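Local coordinates for protein processed glycerol phosphate lipoteichoic acid synthase 2 (Bacillus subtilis, PDB 2W8D) that forms a magnesium-binding, mixed alpha/beta domain of the sulfatase family, which belongs to the alkaline phosphatase clan, at residues S44-Y49 and K54-F59; G168-P173 and F202-G207. One frame throughout, in Å; residues are numbered along the deposited sequence.

How the interactions relate
Starting from the N terminus, the chain leaves strand 33-39 of the main sheet and reaches 44-49, which meets 54-59 in interaction 1. Only four residues separate these segments, so the contact closes the base of the small hairpin 50-51/54-55 just before helix 58-65. Interaction 2 comes later and closes a wider loop: 28 residues, including most of helix 171-183 and strand 189-194, lie between 168-173 and 202-207. The two loops follow in series, neither enclosing nor crossing the other. The centres of interaction 1 and interaction 2 are about 19 Å apart. Helix 219-244 relates them, touching side chains from both contacts; its Tyr224 meets both Ile46 and Phe202.

Interaction 1: residues S44-Y49 and K54-F59; sequences SFIIDY and KEVTPF
Thr57 lays its side chain against Ile46 and Ile47, and both isoleucine side chains run roughly perpendicular to it. Starting at the base, Thr57 CB is 4.2 Å from Ile46 CG2. At the branch, chi1 of 57° puts OG1 between the backbone N and the carbonyl carbon; there Thr57 OG1 lies 3.6 Å from Ile46 O and 3.7 Å from Ile47 CD1. The methyl branch lies beside the backbone N, and Thr57 CG2 comes within 3.3 Å of Ile46 CG2, so short for two methyls that the spacing is doubtful. Outside the contact, OG1 has a weak hydrogen bond to Asn61 OD1.

Residues 46-49 form a type II beta turn leading into the small hairpin of strands 50-51 and 54-55. At the base of that hairpin, Val56 N donates to Tyr49 O at 3.2 Å with an N-H...O angle of 159°. Water 1 lies between the turn and the start of helix 58-65: it donates to Ile46 O (2.9 Å) and to Tyr49 O, and accepts from Thr57 N. Tyr49 O therefore takes two donors. Val56 divides its methyls: CG1 faces Ile46 CG2 at 4.1 Å, while CG2 lies near Tyr49 O and meets the rim of the Tyr49 ring at CD2. The far end of that ring is held by the hydrogen bond from Tyr49 OH to Val273 O.

Interaction 2: residues G168-P173 and F202-G207; sequences GMKDKP and FGMDEG
Lys170 and Met204 have the closest CA atoms of the two segments, yet these are still 9.8 Å apart, so the contact is made through side chains. The CB of Lys170 points toward the loop 202-207. With CG anti to the carbonyl carbon (chi1 -69°) and every later torsion extended, the lysine becomes a long straight arm. Met204, a selenomethionine, is bent at chi2 and chi3, and this brings its terminal methyl to the root of that arm: Met204 CE lies 4.1 Å from Lys170 CG. The two side chains run antiparallel past one another. Farther out the lysine passes Asp205, with Lys170 CE 4.3 Å from Asp205 OD2. Its ammonium stays just beyond salt-bridge range of that carboxylate, with 4.5 Å between Lys170 NZ and Asp205 OD2, although the opposite charges probably still attract. What grips NZ lies outside both segments: a salt bridge to Asp208 OD2 and a hydrogen bond to Glu162 O. Lys170 is the N-cap residue of helix 171-183, and the contact joins the start of that helix to the loop between strand 189-194 and helix 219-244, whose Tyr230 also touches the lysine side chain.

Interaction 1: residues S44-Y49 and K54-F59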
loop_
_atom_site.group_PDB
_atom_site.type_symbol
_atom_site.label_atom_id
_atom_site.label_comp_id
_atom_site.label_asym_id
_atom_site.label_seq_id
_atom_site.Cartn_x
_atom_site.Cartn_y
_atom_site.Cartn_z
ATOM N N SER A 44 -3.138 -10.291 -5.295
ATOM C CA SER A 44 -3.109 -11.433 -4.403
ATOM C C SER A 44 -3.305 -12.774 -5.110
ATOM O O SER A 44 -2.847 -13.776 -4.598
ATOM C CB SER A 44 -4.167 -11.278 -3.295
ATOM O OG SER A 44 -3.826 -10.242 -2.361
ATOM N N PHE A 45 -3.983 -12.818 -6.259
ATOM C CA PHE A 45 -4.152 -14.112 -6.941
ATOM C C PHE A 45 -2.829 -14.795 -7.298
ATOM O O PHE A 45 -2.785 -16.015 -7.412
ATOM C CB PHE A 45 -5.079 -14.043 -8.169
ATOM C CG PHE A 45 -4.420 -13.504 -9.405
ATOM C CD1 PHE A 45 -3.772 -14.346 -10.280
ATOM C CD2 PHE A 45 -4.460 -12.151 -9.697
ATOM C CE1 PHE A 45 -3.143 -13.824 -11.431
ATOM C CE2 PHE A 45 -3.874 -11.644 -10.833
ATOM C CZ PHE A 45 -3.189 -12.476 -11.689
ATOM N N ILE A 46 -1.785 -13.998 -7.492
ATOM C CA ILE A 46 -0.436 -14.471 -7.752
ATOM C C ILE A 46 0.179 -15.305 -6.623
ATOM O O ILE A 46 1.007 -16.185 -6.884
ATOM C CB ILE A 46 0.507 -13.286 -8.070
ATOM C CG1 ILE A 46 0.314 -12.914 -9.537
ATOM C CG2 ILE A 46 1.896 -13.679 -7.980
ATOM C CD1 ILE A 46 0.428 -14.151 -10.493
ATOM N N ILE A 47 -0.217 -15.013 -5.385
ATOM C CA ILE A 47 0.279 -15.732 -4.220
ATOM C C ILE A 47 -0.188 -17.182 -4.299
ATOM O O ILE A 47 -1.388 -17.461 -4.440
ATOM C CB ILE A 47 -0.159 -15.048 -2.907
ATOM C CG1 ILE A 47 0.403 -13.628 -2.806
ATOM C CG2 ILE A 47 0.310 -15.833 -1.702
ATOM C CD1 ILE A 47 1.919 -13.494 -3.045
ATOM N N ASP A 48 0.773 -18.086 -4.305
ATOM C CA ASP A 48 0.558 -19.535 -4.411
ATOM C C ASP A 48 0.212 -20.018 -5.775
ATOM O O ASP A 48 -0.020 -21.204 -5.944
ATOM C CB ASP A 48 -0.434 -20.070 -3.368
ATOM C CG ASP A 48 0.165 -20.062 -1.968
ATOM O OD1 ASP A 48 1.409 -20.081 -1.858
ATOM O OD2 ASP A 48 -0.581 -20.004 -0.978
ATOM N N TYR A 49 0.170 -19.112 -6.749
ATOM C CA TYR A 49 -0.099 -19.498 -8.124
ATOM C C TYR A 49 1.114 -20.231 -8.711
ATOM O O TYR A 49 2.274 -19.913 -8.395
ATOM C CB TYR A 49 -0.390 -18.277 -8.967
ATOM C CG TYR A 49 -1.246 -18.606 -10.159
ATOM C CD1 TYR A 49 -2.641 -18.610 -10.057
ATOM C CD2 TYR A 49 -0.672 -18.964 -11.369
ATOM C CE1 TYR A 49 -3.445 -18.952 -11.146
ATOM C CE2 TYR A 49 -1.467 -19.317 -12.467
ATOM C CZ TYR A 49 -2.842 -19.296 -12.344
ATOM O OH TYR A 49 -3.615 -19.634 -13.412
ATOM N N LYS A 54 5.754 -24.783 -11.381
ATOM C CA LYS A 54 6.714 -23.822 -10.829
ATOM C C LYS A 54 5.992 -22.622 -10.225
ATOM O O LYS A 54 5.155 -21.996 -10.874
ATOM C CB LYS A 54 7.707 -23.315 -11.895
ATOM C CG LYS A 54 8.287 -24.396 -12.801
ATOM C CD LYS A 54 9.654 -24.017 -13.347
ATOM C CE LYS A 54 10.440 -25.293 -13.695
ATOM N NZ LYS A 54 11.885 -25.164 -13.291
ATOM N N GLU A 55 6.339 -22.280 -8.991
ATOM C CA GLU A 55 5.732 -21.147 -8.316
ATOM C C GLU A 55 6.171 -19.842 -8.950
ATOM O O GLU A 55 7.309 -19.699 -9.386
ATOM C CB GLU A 55 6.095 -21.169 -6.850
ATOM C CG GLU A 55 5.566 -22.389 -6.103
ATOM C CD GLU A 55 6.201 -22.543 -4.744
ATOM O OE1 GLU A 55 6.160 -21.574 -3.954
ATOM O OE2 GLU A 55 6.754 -23.635 -4.469
ATOM N N VAL A 56 5.248 -18.888 -9.007
ATOM C CA VAL A 56 5.497 -17.611 -9.629
ATOM C C VAL A 56 6.184 -16.731 -8.609
ATOM O O VAL A 56 7.171 -16.070 -8.924
ATOM C CB VAL A 56 4.184 -16.921 -10.113
ATOM C CG1 VAL A 56 4.499 -15.506 -10.638
ATOM C CG2 VAL A 56 3.483 -17.754 -11.180
ATOM N N THR A 57 5.670 -16.691 -7.384
ATOM C CA THR A 57 6.320 -15.850 -6.353
ATOM C C THR A 57 6.852 -16.652 -5.115
ATOM O O THR A 57 6.358 -16.471 -3.991
ATOM C CB THR A 57 5.407 -14.673 -5.949
ATOM O OG1 THR A 57 4.153 -15.176 -5.483
ATOM C CG2 THR A 57 5.126 -13.761 -7.152
ATOM N N PRO A 58 7.848 -17.553 -5.325
ATOM C CA PRO A 58 8.242 -18.452 -4.225
ATOM C C PRO A 58 8.716 -17.765 -2.930
ATOM O O PRO A 58 8.484 -18.303 -1.835
ATOM C CB PRO A 58 9.403 -19.301 -4.828
ATOM C CG PRO A 58 9.952 -18.471 -5.973
ATOM C CD PRO A 58 8.633 -17.826 -6.542
ATOM N N PHE A 59 9.381 -16.613 -3.019
ATOM C CA PHE A 59 9.761 -15.941 -1.764
ATOM C C PHE A 59 8.556 -15.413 -0.990
ATOM O O PHE A 59 8.451 -15.606 0.229
ATOM C CB PHE A 59 10.772 -14.808 -1.970
ATOM C CG PHE A 59 11.434 -14.372 -0.698
ATOM C CD1 PHE A 59 12.351 -15.224 -0.053
ATOM C CD2 PHE A 59 11.108 -13.143 -0.117
ATOM C CE1 PHE A 59 13.011 -14.837 1.142
ATOM C CE2 PHE A 59 11.719 -12.734 1.069
ATOM C CZ PHE A 59 12.706 -13.586 1.710
HETATM O O HOH W 1 3.257 -18.045 -6.571
#

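Interaction 2: residues G168-P173 and F202-G207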
loop_
_atom_site.group_PDB
_atom_site.type_symbol
_atom_site.label_atom_id
_atom_site.label_comp_id
_atom_site.label_asym_id
_atom_site.label_seq_id
_atom_site.Cartn_x
_atom_site.Cartn_y
_atom_site.Cartn_z
ATOM N N GLY A 168 12.493 3.442 -15.639
ATOM C CA GLY A 168 13.788 3.704 -15.011
ATOM C C GLY A 168 14.485 2.446 -14.551
ATOM O O GLY A 168 14.603 1.472 -15.305
HETATM N N MSE A 169 14.976 2.462 -13.314
HETATM C CA MSE A 169 15.803 1.349 -12.816
HETATM C C MSE A 169 14.989 0.056 -12.721
HETATM O O MSE A 169 13.844 0.065 -12.285
HETATM C CB MSE A 169 16.366 1.644 -11.429
HETATM C CG MSE A 169 17.374 2.737 -11.362
HETATM SE SE MSE A 169 19.075 2.368 -12.268
HETATM C CE MSE A 169 19.761 0.938 -11.096
ATOM N N LYS A 170 15.614 -1.046 -13.104
ATOM C CA LYS A 170 15.123 -2.375 -12.771
ATOM C C LYS A 170 15.279 -2.644 -11.265
ATOM O O LYS A 170 16.254 -2.206 -10.659
ATOM C CB LYS A 170 15.908 -3.409 -13.567
ATOM C CG LYS A 170 15.619 -3.384 -15.054
ATOM C CD LYS A 170 16.555 -4.319 -15.786
ATOM C CE LYS A 170 16.261 -4.384 -17.270
ATOM N NZ LYS A 170 17.454 -4.979 -17.956
ATOM N N ASP A 171 14.340 -3.374 -10.674
ATOM C CA ASP A 171 14.345 -3.687 -9.249
ATOM C C ASP A 171 15.641 -4.341 -8.684
ATOM O O ASP A 171 16.113 -3.909 -7.654
ATOM C CB ASP A 171 13.112 -4.518 -8.891
ATOM C CG ASP A 171 11.800 -3.791 -9.176
ATOM O OD1 ASP A 171 11.812 -2.556 -9.448
ATOM O OD2 ASP A 171 10.735 -4.458 -9.138
ATOM N N LYS A 172 16.201 -5.362 -9.335
ATOM C CA LYS A 172 17.440 -6.005 -8.837
ATOM C C LYS A 172 18.610 -5.050 -8.580
ATOM O O LYS A 172 19.075 -5.000 -7.454
ATOM C CB LYS A 172 17.883 -7.222 -9.664
ATOM C CG LYS A 172 17.043 -8.490 -9.397
ATOM C CD LYS A 172 17.580 -9.681 -10.161
ATOM C CE LYS A 172 16.596 -10.829 -10.170
ATOM N NZ LYS A 172 16.980 -11.863 -11.209
ATOM N N PRO A 173 19.050 -4.260 -9.588
ATOM C CA PRO A 173 20.094 -3.252 -9.286
ATOM C C PRO A 173 19.602 -2.071 -8.435
ATOM O O PRO A 173 20.383 -1.474 -7.703
ATOM C CB PRO A 173 20.552 -2.767 -10.665
ATOM C CG PRO A 173 19.435 -3.132 -11.586
ATOM C CD PRO A 173 18.790 -4.361 -11.033
ATOM N N PHE A 202 4.289 -5.430 -18.951
ATOM C CA PHE A 202 4.905 -6.577 -18.233
ATOM C C PHE A 202 5.971 -7.389 -19.012
ATOM O O PHE A 202 6.371 -8.477 -18.590
ATOM C CB PHE A 202 3.809 -7.523 -17.685
ATOM C CG PHE A 202 2.773 -6.821 -16.847
ATOM C CD1 PHE A 202 3.132 -6.184 -15.671
ATOM C CD2 PHE A 202 1.441 -6.808 -17.232
ATOM C CE1 PHE A 202 2.207 -5.537 -14.922
ATOM C CE2 PHE A 202 0.483 -6.170 -16.469
ATOM C CZ PHE A 202 0.840 -5.530 -15.320
ATOM N N GLY A 203 6.431 -6.892 -20.146
ATOM C CA GLY A 203 7.584 -7.562 -20.787
ATOM C C GLY A 203 8.766 -7.582 -19.811
ATOM O O GLY A 203 8.900 -6.699 -18.957
HETATM N N MSE A 204 9.601 -8.601 -19.872
HETATM C CA MSE A 204 10.916 -8.497 -19.216
HETATM C C MSE A 204 11.927 -8.922 -20.264
HETATM O O MSE A 204 11.590 -9.699 -21.147
HETATM C CB MSE A 204 11.012 -9.337 -17.922
HETATM C CG MSE A 204 11.851 -8.690 -16.784
HETATM SE SE MSE A 204 10.986 -7.264 -15.642
HETATM C CE MSE A 204 12.536 -6.053 -15.510
ATOM N N ASP A 205 13.140 -8.378 -20.203
ATOM C CA ASP A 205 14.189 -8.747 -21.172
ATOM C C ASP A 205 14.785 -10.112 -20.839
ATOM O O ASP A 205 15.036 -10.408 -19.677
ATOM C CB ASP A 205 15.310 -7.692 -21.206
ATOM C CG ASP A 205 14.782 -6.239 -21.254
ATOM O OD1 ASP A 205 15.305 -5.451 -22.070
ATOM O OD2 ASP A 205 13.873 -5.862 -20.474
ATOM N N GLU A 206 14.994 -10.951 -21.852
ATOM C CA GLU A 206 15.901 -12.103 -21.702
ATOM C C GLU A 206 17.308 -11.539 -21.628
ATOM O O GLU A 206 17.637 -10.590 -22.340
ATOM C CB GLU A 206 15.778 -13.119 -22.849
ATOM C CG GLU A 206 15.302 -14.543 -22.421
ATOM C CD GLU A 206 16.412 -15.638 -22.460
ATOM O OE1 GLU A 206 17.536 -15.377 -22.963
ATOM O OE2 GLU A 206 16.155 -16.778 -21.994
ATOM N N GLY A 207 18.128 -12.072 -20.730
ATOM C CA GLY A 207 17.717 -13.082 -19.778
ATOM C C GLY A 207 17.849 -12.464 -18.409
ATOM O O GLY A 207 18.807 -12.735 -17.692
#